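Local coordinates for lipoprotein (Colwellia psychrerythraea, PDB 3O0Y), which is of unknown function but is a putative lipoprotein of a family related to the metallopeptidases, and may bind lipid, at residues T101-Y115 against E456-A468. Sequence-based numbering, arbitrary orientation.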
ATOM      1  N   THR A 101     -19.359  11.196 -16.367  1.00 19.41           N
ATOM      2  CA  THR A 101     -19.068  10.891 -14.965  1.00 19.45           C
ATOM      3  C   THR A 101     -19.988   9.784 -14.482  1.00 18.05           C
ATOM      4  O   THR A 101     -19.556   8.851 -13.822  1.00 15.87           O
ATOM      5  CB  THR A 101     -19.180  12.130 -14.015  1.00 22.18           C
ATOM      6  OG1 THR A 101     -18.254  13.125 -14.477  1.00 22.97           O
ATOM      7  CG2 THR A 101     -18.799  11.719 -12.492  1.00 25.03           C
ATOM      8  N   THR A 102     -21.258   9.843 -14.876  1.00 18.74           N
ATOM      9  CA  THR A 102     -22.211   8.845 -14.427  1.00 18.41           C
ATOM     10  C   THR A 102     -21.892   7.485 -15.068  1.00 15.85           C
ATOM     11  O   THR A 102     -21.876   6.435 -14.408  1.00 13.61           O
ATOM     12  CB  THR A 102     -23.691   9.426 -14.629  1.00 21.88           C
ATOM     13  OG1 THR A 102     -23.789  10.644 -13.839  1.00 25.86           O
ATOM     14  CG2 THR A 102     -24.704   8.421 -14.149  1.00 22.52           C
ATOM     15  N   LYS A 103     -21.465   7.519 -16.314  1.00 14.69           N
ATOM     16  CA  LYS A 103     -21.017   6.314 -16.968  1.00 15.40           C
ATOM     17  C   LYS A 103     -19.751   5.761 -16.352  1.00 13.56           C
ATOM     18  O   LYS A 103     -19.564   4.541 -16.154  1.00 11.32           O
ATOM     19  CB  LYS A 103     -20.823   6.547 -18.468  1.00 16.39           C
ATOM     20  CG  LYS A 103     -22.151   6.929 -19.170  1.00 25.79           C
ATOM     21  CD  LYS A 103     -21.952   6.959 -20.686  1.00 33.03           C
ATOM     22  CE  LYS A 103     -23.051   7.712 -21.454  1.00 39.84           C
ATOM     23  NZ  LYS A 103     -22.638   9.129 -21.839  1.00 45.31           N
ATOM     24  N   ASN A 104     -18.834   6.658 -16.037  1.00 10.02           N
ATOM     25  CA  ASN A 104     -17.587   6.202 -15.436  1.00 11.68           C
ATOM     26  C   ASN A 104     -17.837   5.646 -13.996  1.00  9.75           C
ATOM     27  O   ASN A 104     -17.170   4.742 -13.569  1.00  9.41           O
ATOM     28  CB  ASN A 104     -16.589   7.357 -15.324  1.00 10.99           C
ATOM     29  CG  ASN A 104     -15.883   7.663 -16.635  1.00 12.54           C
ATOM     30  OD1 ASN A 104     -16.007   6.922 -17.631  1.00 14.08           O
ATOM     31  ND2 ASN A 104     -15.178   8.824 -16.660  1.00  9.91           N
ATOM     32  N   ASN A 105     -18.749   6.244 -13.229  1.00  8.70           N
ATOM     33  CA  ASN A 105     -19.098   5.686 -11.927  1.00  8.09           C
ATOM     34  C   ASN A 105     -19.554   4.236 -12.054  1.00  7.95           C
ATOM     35  O   ASN A 105     -19.163   3.419 -11.253  1.00  6.84           O
ATOM     36  CB  ASN A 105     -20.188   6.488 -11.230  1.00  8.01           C
ATOM     37  CG  ASN A 105     -19.702   7.807 -10.642  1.00 10.03           C
ATOM     38  OD1 ASN A 105     -18.541   7.967 -10.382  1.00 10.31           O
ATOM     39  ND2 ASN A 105     -20.657   8.727 -10.346  1.00  9.95           N
ATOM     40  N   GLN A 106     -20.383   3.935 -13.056  1.00  8.30           N
ATOM     41  CA  GLN A 106     -20.856   2.576 -13.249  1.00  7.26           C
ATOM     42  C   GLN A 106     -19.727   1.640 -13.525  1.00  6.98           C
ATOM     43  O   GLN A 106     -19.660   0.555 -12.947  1.00  9.53           O
ATOM     44  CB  GLN A 106     -21.884   2.507 -14.400  1.00  7.80           C
ATOM     45  CG  GLN A 106     -22.417   1.100 -14.592  1.00 11.56           C
ATOM     46  CD  GLN A 106     -23.517   1.089 -15.670  1.00 15.14           C
ATOM     47  OE1 GLN A 106     -23.535   1.962 -16.547  1.00 16.63           O
ATOM     48  NE2 GLN A 106     -24.487   0.233 -15.513  1.00 11.54           N
ATOM     49  N   GLN A 107     -18.873   2.011 -14.466  1.00  8.72           N
ATOM     50  CA  GLN A 107     -17.751   1.145 -14.847  1.00  9.53           C
ATOM     51  C   GLN A 107     -16.768   0.968 -13.711  1.00  8.85           C
ATOM     52  O   GLN A 107     -16.370  -0.191 -13.386  1.00 10.75           O
ATOM     53  CB  GLN A 107     -17.047   1.684 -16.065  1.00 10.57           C
ATOM     54  CG  GLN A 107     -15.881   0.801 -16.504  1.00 17.50           C
ATOM     55  CD  GLN A 107     -15.354   1.169 -17.920  1.00 24.90           C
ATOM     56  OE1 GLN A 107     -16.027   1.908 -18.633  1.00 25.85           O
ATOM     57  NE2 GLN A 107     -14.189   0.595 -18.333  1.00 23.13           N
ATOM     58  N   VAL A 108     -16.399   2.055 -13.046  1.00  8.02           N
ATOM     59  CA  VAL A 108     -15.483   1.969 -11.925  1.00  7.15           C
ATOM     60  C   VAL A 108     -16.099   1.185 -10.767  1.00  8.16           C
ATOM     61  O   VAL A 108     -15.473   0.321 -10.168  1.00  8.02           O
ATOM     62  CB  VAL A 108     -15.016   3.326 -11.436  1.00  7.84           C
ATOM     63  CG1 VAL A 108     -14.168   3.189 -10.156  1.00  8.04           C
ATOM     64  CG2 VAL A 108     -14.284   4.007 -12.603  1.00  8.39           C
ATOM     65  N   MET A 109     -17.344   1.478 -10.408  1.00  7.78           N
ATOM     66  CA  MET A 109     -17.886   0.777  -9.287  1.00  6.52           C
ATOM     67  C   MET A 109     -18.146  -0.729  -9.553  1.00  7.84           C
ATOM     68  O   MET A 109     -18.035  -1.513  -8.620  1.00 10.53           O
ATOM     69  CB  MET A 109     -19.154   1.447  -8.766  1.00  8.10           C
ATOM     70  CG  MET A 109     -18.882   2.763  -8.099  1.00  8.91           C
ATOM     71  SD  MET A 109     -17.972   2.718  -6.529  1.00  3.51           S
ATOM     72  CE  MET A 109     -19.117   1.648  -5.563  1.00 12.87           C
ATOM     73  N   ALA A 110     -18.524  -1.102 -10.770  1.00  8.49           N
ATOM     74  CA  ALA A 110     -18.608  -2.563 -11.143  1.00  8.49           C
ATOM     75  C   ALA A 110     -17.213  -3.190 -10.976  1.00  8.93           C
ATOM     76  O   ALA A 110     -17.061  -4.294 -10.450  1.00  9.13           O
ATOM     77  CB  ALA A 110     -19.160  -2.771 -12.597  1.00 10.15           C
ATOM     78  N   GLY A 111     -16.183  -2.454 -11.399  1.00 11.04           N
ATOM     79  CA  GLY A 111     -14.779  -2.971 -11.294  1.00  9.53           C
ATOM     80  C   GLY A 111     -14.330  -3.112  -9.857  1.00 10.21           C
ATOM     81  O   GLY A 111     -13.687  -4.068  -9.519  1.00  9.67           O
ATOM     82  N   LEU A 112     -14.616  -2.105  -9.027  1.00  9.40           N
ATOM     83  CA  LEU A 112     -14.180  -2.128  -7.655  1.00  8.06           C
ATOM     84  C   LEU A 112     -14.871  -3.193  -6.849  1.00  7.78           C
ATOM     85  O   LEU A 112     -14.262  -3.891  -6.052  1.00  7.69           O
ATOM     86  CB  LEU A 112     -14.339  -0.778  -6.957  1.00  8.71           C
ATOM     87  CG  LEU A 112     -13.366   0.298  -7.112  1.00 15.99           C
ATOM     88  CD1 LEU A 112     -13.860   1.573  -6.417  1.00 12.38           C
ATOM     89  CD2 LEU A 112     -12.034  -0.221  -6.530  1.00 13.65           C
ATOM     90  N   THR A 113     -16.191  -3.397  -7.076  1.00  7.84           N
ATOM     91  CA  THR A 113     -16.897  -4.423  -6.347  1.00  8.81           C
ATOM     92  C   THR A 113     -16.373  -5.813  -6.770  1.00  6.21           C
ATOM     93  O   THR A 113     -16.257  -6.762  -5.964  1.00  9.83           O
ATOM     94  CB  THR A 113     -18.403  -4.279  -6.462  1.00  8.82           C
ATOM     95  OG1 THR A 113     -18.809  -4.140  -7.844  1.00  8.32           O
ATOM     96  CG2 THR A 113     -18.906  -3.073  -5.629  1.00 10.10           C
ATOM     97  N   ARG A 114     -16.030  -5.965  -8.052  1.00  6.14           N
ATOM     98  CA  ARG A 114     -15.376  -7.222  -8.503  1.00  6.98           C
ATOM     99  C   ARG A 114     -13.949  -7.379  -7.907  1.00  6.61           C
ATOM    100  O   ARG A 114     -13.555  -8.465  -7.534  1.00  7.65           O
ATOM    101  CB  ARG A 114     -15.291  -7.288 -10.021  1.00  7.93           C
ATOM    102  CG  ARG A 114     -14.348  -8.316 -10.638  1.00  8.31           C
ATOM    103  CD  ARG A 114     -14.618  -9.789 -10.299  1.00 11.47           C
ATOM    104  NE  ARG A 114     -13.585 -10.624 -10.917  1.00  9.90           N
ATOM    105  CZ  ARG A 114     -12.340 -10.748 -10.465  1.00  7.53           C
ATOM    106  NH1 ARG A 114     -11.962 -10.127  -9.316  1.00  8.96           N
ATOM    107  NH2 ARG A 114     -11.486 -11.462 -11.167  1.00  8.79           N
ATOM    108  N   TYR A 115     -13.238  -6.281  -7.759  1.00  6.68           N
ATOM    109  CA  TYR A 115     -11.910  -6.313  -7.170  1.00  6.02           C
ATOM    110  C   TYR A 115     -12.017  -6.808  -5.730  1.00  6.57           C
ATOM    111  O   TYR A 115     -11.283  -7.701  -5.332  1.00  8.70           O
ATOM    112  CB  TYR A 115     -11.338  -4.909  -7.160  1.00  5.93           C
ATOM    113  CG  TYR A 115     -10.022  -4.722  -6.474  1.00  5.26           C
ATOM    114  CD1 TYR A 115      -8.851  -5.145  -7.059  1.00  7.37           C
ATOM    115  CD2 TYR A 115      -9.925  -4.027  -5.259  1.00  6.85           C
ATOM    116  CE1 TYR A 115      -7.627  -4.867  -6.504  1.00  6.73           C
ATOM    117  CE2 TYR A 115      -8.686  -3.730  -4.707  1.00  7.58           C
ATOM    118  CZ  TYR A 115      -7.547  -4.170  -5.322  1.00  6.99           C
ATOM    119  OH  TYR A 115      -6.334  -3.875  -4.815  1.00  8.85           O
ATOM    120  N   GLU A 456     -18.290  14.616  -4.567  1.00 10.65           N
ATOM    121  CA  GLU A 456     -19.405  14.218  -5.452  1.00 14.04           C
ATOM    122  C   GLU A 456     -19.346  12.788  -5.982  1.00 13.16           C
ATOM    123  O   GLU A 456     -20.360  12.341  -6.498  1.00 14.05           O
ATOM    124  CB  GLU A 456     -19.538  15.185  -6.593  1.00 12.79           C
ATOM    125  CG  GLU A 456     -18.603  14.999  -7.721  1.00 19.41           C
ATOM    126  CD  GLU A 456     -17.137  15.418  -7.529  1.00 27.44           C
ATOM    127  OE1 GLU A 456     -16.617  15.846  -6.438  1.00 18.78           O
ATOM    128  OE2 GLU A 456     -16.478  15.327  -8.584  1.00 33.64           O
ATOM    129  N   LEU A 457     -18.246  12.047  -5.783  1.00  9.55           N
ATOM    130  CA  LEU A 457     -18.127  10.674  -6.275  1.00  8.57           C
ATOM    131  C   LEU A 457     -18.674   9.760  -5.187  1.00 10.33           C
ATOM    132  O   LEU A 457     -18.594  10.064  -3.991  1.00  8.97           O
ATOM    133  CB  LEU A 457     -16.664  10.340  -6.533  1.00  9.59           C
ATOM    134  CG  LEU A 457     -16.010  11.152  -7.660  1.00  9.70           C
ATOM    135  CD1 LEU A 457     -14.550  10.721  -7.819  1.00 15.70           C
ATOM    136  CD2 LEU A 457     -16.766  11.052  -8.999  1.00 15.51           C
ATOM    137  N   PRO A 458     -19.211   8.634  -5.596  1.00 10.36           N
ATOM    138  CA  PRO A 458     -19.547   7.559  -4.673  1.00 12.00           C
ATOM    139  C   PRO A 458     -18.396   7.268  -3.755  1.00 11.33           C
ATOM    140  O   PRO A 458     -17.229   7.349  -4.179  1.00 10.48           O
ATOM    141  CB  PRO A 458     -19.819   6.339  -5.586  1.00 12.57           C
ATOM    142  CG  PRO A 458     -19.685   6.766  -6.920  1.00 15.10           C
ATOM    143  CD  PRO A 458     -19.285   8.223  -6.990  1.00 12.02           C
ATOM    144  N   PHE A 459     -18.677   6.936  -2.497  1.00  9.43           N
ATOM    145  CA  PHE A 459     -17.620   6.903  -1.497  1.00  9.28           C
ATOM    146  C   PHE A 459     -16.491   5.967  -1.836  1.00  9.14           C
ATOM    147  O   PHE A 459     -15.321   6.345  -1.729  1.00  9.40           O
ATOM    148  CB  PHE A 459     -18.093   6.544  -0.104  1.00 11.59           C
ATOM    149  CG  PHE A 459     -17.022   6.638   0.909  1.00 10.95           C
ATOM    150  CD1 PHE A 459     -16.682   7.825   1.478  1.00 19.45           C
ATOM    151  CD2 PHE A 459     -16.374   5.494   1.302  1.00 13.64           C
ATOM    152  CE1 PHE A 459     -15.648   7.860   2.448  1.00 21.51           C
ATOM    153  CE2 PHE A 459     -15.350   5.523   2.207  1.00 20.48           C
ATOM    154  CZ  PHE A 459     -14.976   6.717   2.765  1.00 20.22           C
ATOM    155  N   LEU A 460     -16.770   4.782  -2.354  1.00  7.78           N
ATOM    156  CA  LEU A 460     -15.651   3.899  -2.622  1.00  7.71           C
ATOM    157  C   LEU A 460     -14.716   4.428  -3.727  1.00  6.80           C
ATOM    158  O   LEU A 460     -13.513   4.110  -3.740  1.00  9.55           O
ATOM    159  CB  LEU A 460     -16.169   2.517  -3.027  1.00  8.57           C
ATOM    160  CG  LEU A 460     -16.701   1.640  -1.878  1.00  9.74           C
ATOM    161  CD1 LEU A 460     -17.144   0.220  -2.422  1.00 12.67           C
ATOM    162  CD2 LEU A 460     -15.714   1.482  -0.724  1.00 12.02           C
ATOM    163  N   ARG A 461     -15.243   5.305  -4.575  1.00  6.10           N
ATOM    164  CA  ARG A 461     -14.413   5.993  -5.541  1.00  7.96           C
ATOM    165  C   ARG A 461     -13.470   7.011  -4.952  1.00  9.39           C
ATOM    166  O   ARG A 461     -12.413   7.278  -5.548  1.00 11.07           O
ATOM    167  CB  ARG A 461     -15.205   6.681  -6.646  1.00  8.60           C
ATOM    168  CG  ARG A 461     -15.675   5.630  -7.700  1.00  9.34           C
ATOM    169  CD  ARG A 461     -15.955   6.341  -9.023  1.00  8.93           C
ATOM    170  NE  ARG A 461     -14.780   6.990  -9.630  1.00 10.27           N
ATOM    171  CZ  ARG A 461     -14.796   7.727 -10.721  1.00  8.60           C
ATOM    172  NH1 ARG A 461     -15.923   7.995 -11.404  1.00  9.61           N
ATOM    173  NH2 ARG A 461     -13.669   8.261 -11.163  1.00 12.68           N
ATOM    174  N   ARG A 462     -13.796   7.536  -3.785  1.00  7.11           N
ATOM    175  CA  ARG A 462     -12.931   8.475  -3.126  1.00  6.97           C
ATOM    176  C   ARG A 462     -11.682   7.851  -2.465  1.00  7.45           C
ATOM    177  O   ARG A 462     -10.698   8.537  -2.219  1.00  7.72           O
ATOM    178  CB  ARG A 462     -13.678   9.345  -2.105  1.00  8.57           C
ATOM    179  CG  ARG A 462     -14.771  10.126  -2.739  1.00  7.38           C
ATOM    180  CD  ARG A 462     -15.705  10.715  -1.780  1.00  9.95           C
ATOM    181  NE  ARG A 462     -15.036  11.690  -0.938  1.00  9.05           N
ATOM    182  CZ  ARG A 462     -15.588  12.247   0.149  1.00 15.13           C
ATOM    183  NH1 ARG A 462     -16.842  11.960   0.487  1.00 13.82           N
ATOM    184  NH2 ARG A 462     -14.940  13.165   0.841  1.00 11.62           N
ATOM    185  N   ILE A 463     -11.728   6.562  -2.201  1.00  7.57           N
ATOM    186  CA  ILE A 463     -10.629   5.799  -1.588  1.00 10.46           C
ATOM    187  C   ILE A 463     -10.185   4.597  -2.427  1.00  8.79           C
ATOM    188  O   ILE A 463      -9.544   3.662  -1.908  1.00 11.22           O
ATOM    189  CB  ILE A 463     -11.040   5.273  -0.215  1.00  8.83           C
ATOM    190  CG1 ILE A 463     -12.329   4.457  -0.288  1.00 11.69           C
ATOM    191  CG2 ILE A 463     -11.323   6.482   0.739  1.00 10.92           C
ATOM    192  CD1 ILE A 463     -12.511   3.439   0.939  1.00 13.81           C
ATOM    193  N   ALA A 464     -10.543   4.589  -3.707  1.00 10.58           N
ATOM    194  CA  ALA A 464     -10.382   3.411  -4.571  1.00  8.13           C
ATOM    195  C   ALA A 464      -8.905   3.032  -4.582  1.00  9.63           C
ATOM    196  O   ALA A 464      -8.082   3.881  -4.914  1.00 10.97           O
ATOM    197  CB  ALA A 464     -10.837   3.802  -6.037  1.00  9.80           C
ATOM    198  N   PRO A 465      -8.561   1.769  -4.272  1.00 10.63           N
ATOM    199  CA  PRO A 465      -7.147   1.385  -4.173  1.00 14.54           C
ATOM    200  C   PRO A 465      -6.707   0.689  -5.460  1.00 17.46           C
ATOM    201  O   PRO A 465      -6.619  -0.597  -5.428  1.00 26.76           O
ATOM    202  CB  PRO A 465      -7.152   0.278  -3.138  1.00 14.89           C
ATOM    203  CG  PRO A 465      -8.483  -0.267  -3.171  1.00 13.61           C
ATOM    204  CD  PRO A 465      -9.437   0.726  -3.738  1.00 13.36           C
ATOM    205  N   TYR A 466      -6.813   1.342  -6.587  1.00  9.85           N
ATOM    206  CA  TYR A 466      -6.246   0.923  -7.860  1.00  8.19           C
ATOM    207  C   TYR A 466      -4.686   0.989  -7.787  1.00  7.81           C
ATOM    208  O   TYR A 466      -4.085   2.049  -7.911  1.00  9.05           O
ATOM    209  CB  TYR A 466      -6.764   1.827  -8.969  1.00  8.26           C
ATOM    210  CG  TYR A 466      -8.160   1.468  -9.366  1.00  7.92           C
ATOM    211  CD1 TYR A 466      -8.402   0.280 -10.058  1.00 13.99           C
ATOM    212  CD2 TYR A 466      -9.254   2.260  -9.014  1.00  8.09           C
ATOM    213  CE1 TYR A 466      -9.716  -0.106 -10.371  1.00 16.13           C
ATOM    214  CE2 TYR A 466     -10.536   1.851  -9.349  1.00  9.67           C
ATOM    215  CZ  TYR A 466     -10.751   0.727 -10.020  1.00 12.28           C
ATOM    216  OH  TYR A 466     -12.058   0.362 -10.388  1.00 12.46           O
ATOM    217  N   ASN A 467      -4.065  -0.132  -7.624  1.00  6.94           N
ATOM    218  CA  ASN A 467      -2.606  -0.190  -7.416  1.00  7.31           C
ATOM    219  C   ASN A 467      -1.793   0.427  -8.564  1.00  7.11           C
ATOM    220  O   ASN A 467      -0.802   1.122  -8.309  1.00  7.90           O
ATOM    221  CB  ASN A 467      -2.229  -1.691  -7.225  1.00  6.63           C
ATOM    222  CG  ASN A 467      -0.830  -1.912  -6.776  1.00  6.87           C
ATOM    223  OD1 ASN A 467      -0.442  -1.516  -5.680  1.00  7.06           O
ATOM    224  ND2 ASN A 467      -0.072  -2.647  -7.584  1.00  7.54           N
ATOM    225  N   ALA A 468      -2.145   0.141  -9.831  1.00  6.11           N
ATOM    226  CA  ALA A 468      -1.378   0.630 -10.958  1.00  6.44           C
ATOM    227  C   ALA A 468      -1.515   2.137 -11.049  1.00  5.55           C
ATOM    228  O   ALA A 468      -0.529   2.842 -11.216  1.00  6.84           O
ATOM    229  CB  ALA A 468      -1.790  -0.064 -12.246  1.00  6.95           C
TER
HETATM  230  O   HOH W   1     -14.662  10.081 -13.696  1.00  2.08           O
HETATM  231  O   HOH W   2     -20.618  11.457  -9.043  1.00 20.39           O
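N105 faces P458, M109 faces R461 and L112 faces A464, their CA atoms 7.3 to 7.5 Å apart, so 456-468 follows helical segment 101-115 for about two turns in the same chain direction. The partner is mostly loop, with one weakly bonded helical turn at 459-462, and no backbone hydrogen bond joins the two. R461 reaches in as a knob between N104, N105, V108 and M109. A bend at chi3 (63°) turns its guanidinium toward N105, where NH1 donates to OD1 at 2.8 Å; the amide and guanidinium planes stand 77° apart. V108 CG2 lies over the centre of one guanidinium face and L457 CD1 toward the rim of the other, while a water at the edge accepts from both R461 NH2 and N104 ND2. N104 is held further by R600 NH1 at OD1 and N601 OD1 at ND2. With an alanine at R461, N105 OD1 would probably lose this donor and the hole among the four helix residues its filling. A second water ties N105 ND2 to the carbonyl O of E456. Beyond R461 the contact is greasy: M109 SD packs 3.9 Å from L460 CB, and L112 splits its methyls, CD1 against A464 CB (3.8 Å) and CD2 against the Y466 ring (3.8 Å to CE2). V108 CG1 meets that ring at its edge. Y115 CE2 rests on P465 CG, while its hydroxyl bonds to W130 O. The contact thus packs helix 100-117 against the connection leading into helix 467-483, with Y466 at its N-cap position; helix 27-44 touches both partners through M109 and F459, and helix 73-92 covers A110 and T113.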